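Local structure of glycosylation Associate Protein 3 (Streptococcus agalactiae serotype V, 6OYC) at residues I7-F12 / L23-K28. The protein probably acts in the accessory Sec system, as part of a Gap1-Gap2-Gap3 complex associated with glycosylation and secretion, with sugar binding suggested for the complex. Residues are numbered along the deposited sequence; the frame is centred on the assembly and turned at random.
Sequences IYWDDF and LQFLGK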
loop_
_atom_site.group_PDB
_atom_site.type_symbol
_atom_site.label_atom_id
_atom_site.label_comp_id
_atom_site.label_asym_id
_atom_site.label_seq_id
_atom_site.Cartn_x
_atom_site.Cartn_y
_atom_site.Cartn_z
ATOM N N ILE C 7 4.830 -6.368 2.854
ATOM C CA ILE C 7 5.368 -7.568 2.246
ATOM C C ILE C 7 4.200 -8.399 1.732
ATOM O O ILE C 7 3.290 -8.741 2.499
ATOM C CB ILE C 7 6.220 -8.345 3.270
ATOM C CG1 ILE C 7 7.528 -7.605 3.536
ATOM C CG2 ILE C 7 6.519 -9.697 2.810
ATOM C CD1 ILE C 7 8.024 -7.789 4.994
ATOM N N TYR C 8 4.235 -8.732 0.442
ATOM C CA TYR C 8 3.096 -9.277 -0.278
ATOM C C TYR C 8 3.402 -10.669 -0.818
ATOM O O TYR C 8 4.553 -11.002 -1.127
ATOM C CB TYR C 8 2.703 -8.339 -1.433
ATOM C CG TYR C 8 2.246 -6.986 -0.948
ATOM C CD1 TYR C 8 0.920 -6.761 -0.609
ATOM C CD2 TYR C 8 3.144 -5.940 -0.807
ATOM C CE1 TYR C 8 0.498 -5.520 -0.147
ATOM C CE2 TYR C 8 2.736 -4.707 -0.354
ATOM C CZ TYR C 8 1.418 -4.498 -0.022
ATOM O OH TYR C 8 1.020 -3.255 0.434
ATOM N N TRP C 9 2.354 -11.481 -0.934
ATOM C CA TRP C 9 2.483 -12.838 -1.464
ATOM C C TRP C 9 2.542 -12.783 -2.988
ATOM O O TRP C 9 1.584 -12.350 -3.641
ATOM C CB TRP C 9 1.318 -13.701 -0.977
ATOM C CG TRP C 9 1.304 -15.134 -1.431
ATOM C CD1 TRP C 9 2.064 -15.702 -2.421
ATOM C CD2 TRP C 9 0.478 -16.183 -0.918
ATOM N NE1 TRP C 9 1.756 -17.029 -2.550
ATOM C CE2 TRP C 9 0.793 -17.355 -1.635
ATOM C CE3 TRP C 9 -0.499 -16.248 0.080
ATOM C CZ2 TRP C 9 0.167 -18.575 -1.392
ATOM C CZ3 TRP C 9 -1.121 -17.466 0.320
ATOM C CH2 TRP C 9 -0.786 -18.610 -0.418
ATOM N N ASP C 10 3.667 -13.217 -3.548
ATOM C CA ASP C 10 3.861 -13.320 -4.988
ATOM C C ASP C 10 3.628 -14.756 -5.472
ATOM O O ASP C 10 3.862 -15.721 -4.742
ATOM C CB ASP C 10 5.265 -12.854 -5.344
ATOM C CG ASP C 10 5.355 -12.367 -6.738
ATOM O OD1 ASP C 10 5.530 -13.209 -7.640
ATOM O OD2 ASP C 10 5.239 -11.143 -6.935
ATOM N N ASP C 11 3.162 -14.903 -6.714
ATOM C CA ASP C 11 2.803 -16.241 -7.188
ATOM C C ASP C 11 3.974 -17.027 -7.757
ATOM O O ASP C 11 3.792 -18.213 -8.091
ATOM C CB ASP C 11 1.711 -16.171 -8.254
ATOM C CG ASP C 11 1.987 -15.130 -9.289
ATOM O OD1 ASP C 11 2.853 -14.265 -9.024
ATOM O OD2 ASP C 11 1.348 -15.193 -10.364
ATOM N N PHE C 12 5.156 -16.423 -7.851
ATOM C CA PHE C 12 6.329 -17.099 -8.396
ATOM C C PHE C 12 7.119 -17.886 -7.340
ATOM O O PHE C 12 7.343 -17.407 -6.223
ATOM C CB PHE C 12 7.239 -16.070 -9.066
ATOM C CG PHE C 12 8.605 -16.576 -9.322
ATOM C CD1 PHE C 12 8.818 -17.543 -10.284
ATOM C CD2 PHE C 12 9.677 -16.120 -8.569
ATOM C CE1 PHE C 12 10.071 -18.032 -10.501
ATOM C CE2 PHE C 12 10.937 -16.599 -8.792
ATOM C CZ PHE C 12 11.141 -17.559 -9.756
ATOM N N LEU C 23 -5.742 -21.114 -5.647
ATOM C CA LEU C 23 -5.264 -19.791 -5.278
ATOM C C LEU C 23 -5.717 -18.779 -6.307
ATOM O O LEU C 23 -5.571 -18.995 -7.514
ATOM C CB LEU C 23 -3.748 -19.733 -5.146
ATOM C CG LEU C 23 -3.117 -20.532 -4.017
ATOM C CD1 LEU C 23 -1.644 -20.665 -4.326
ATOM C CD2 LEU C 23 -3.355 -19.883 -2.642
ATOM N N GLN C 24 -6.251 -17.670 -5.834
ATOM C CA GLN C 24 -6.632 -16.584 -6.711
ATOM C C GLN C 24 -5.917 -15.325 -6.257
ATOM O O GLN C 24 -5.968 -14.977 -5.070
ATOM C CB GLN C 24 -8.134 -16.401 -6.707
ATOM C CG GLN C 24 -8.522 -15.105 -7.349
ATOM C CD GLN C 24 -9.913 -15.124 -7.900
ATOM O OE1 GLN C 24 -10.166 -14.547 -8.959
ATOM N NE2 GLN C 24 -10.836 -15.786 -7.188
ATOM N N PHE C 25 -5.249 -14.654 -7.203
ATOM C CA PHE C 25 -4.499 -13.425 -6.934
ATOM C C PHE C 25 -5.380 -12.247 -7.313
ATOM O O PHE C 25 -5.430 -11.837 -8.474
ATOM C CB PHE C 25 -3.160 -13.421 -7.666
ATOM C CG PHE C 25 -2.213 -14.431 -7.112
ATOM C CD1 PHE C 25 -2.357 -15.780 -7.433
ATOM C CD2 PHE C 25 -1.245 -14.061 -6.192
ATOM C CE1 PHE C 25 -1.522 -16.738 -6.883
ATOM C CE2 PHE C 25 -0.403 -15.010 -5.641
ATOM C CZ PHE C 25 -0.547 -16.352 -5.974
ATOM N N LEU C 26 -6.091 -11.730 -6.314
ATOM C CA LEU C 26 -7.004 -10.603 -6.454
ATOM C C LEU C 26 -6.272 -9.338 -6.027
ATOM O O LEU C 26 -6.146 -9.054 -4.829
ATOM C CB LEU C 26 -8.251 -10.819 -5.606
ATOM C CG LEU C 26 -9.128 -11.942 -6.138
ATOM C CD1 LEU C 26 -10.128 -12.403 -5.090
ATOM C CD2 LEU C 26 -9.828 -11.502 -7.427
ATOM N N GLY C 27 -5.812 -8.569 -7.009
ATOM C CA GLY C 27 -5.089 -7.349 -6.736
ATOM C C GLY C 27 -3.748 -7.640 -6.110
ATOM O O GLY C 27 -2.917 -8.329 -6.702
ATOM N N LYS C 28 -3.531 -7.149 -4.897
ATOM C CA LYS C 28 -2.338 -7.507 -4.148
ATOM C C LYS C 28 -2.578 -8.658 -3.184
ATOM O O LYS C 28 -1.614 -9.190 -2.633
ATOM C CB LYS C 28 -1.811 -6.277 -3.388
ATOM C CG LYS C 28 -1.176 -5.238 -4.333
ATOM C CD LYS C 28 -0.489 -4.087 -3.604
ATOM C CE LYS C 28 -1.507 -3.033 -3.157
ATOM N NZ LYS C 28 -0.846 -1.792 -2.656
HETATM O O HOH W 1 -0.281 -10.609 -0.649
#
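The chi1 of W9, at -180°, carries CG across from the backbone N and beside the carbonyl carbon, and the indole ends against L23 and F25; F25, its CG anti to the carbonyl carbon, reaches back to meet it. The two rings form a T-shaped pair: the edge of F25 points at the face of the five-membered ring of W9, the centroids lie 5.5 Å apart and the planes stand at 86°. The far end of the indole touches L23, with W9 CH2 3.6 Å from L23 CD2. F25 is also engaged on its flat side, where D11 CB sits over one face in a CH-pi contact, 3.6 Å from the ring centroid and 28° off the normal. Farther along, K28 CD lies over one face of Y8, displaced toward the rim and 4.2 Å from the ring centroid. A water bridges the two backbones, accepting from W9 N and donating to K28 O, each 2.8 Å from its oxygen. Beyond the contact, K28 NZ forms a salt bridge with D201 and Y8 OH a hydrogen bond with K172. This seam joins the connection leaving strand 4-7 to strand 22-26 and its turn into strand 29-33; the buried W9 bridges two antiparallel sheets, touching V30, F131 and F133 of strands 29-33 and 130-140 in one and L43 of strand 41-47 in the other.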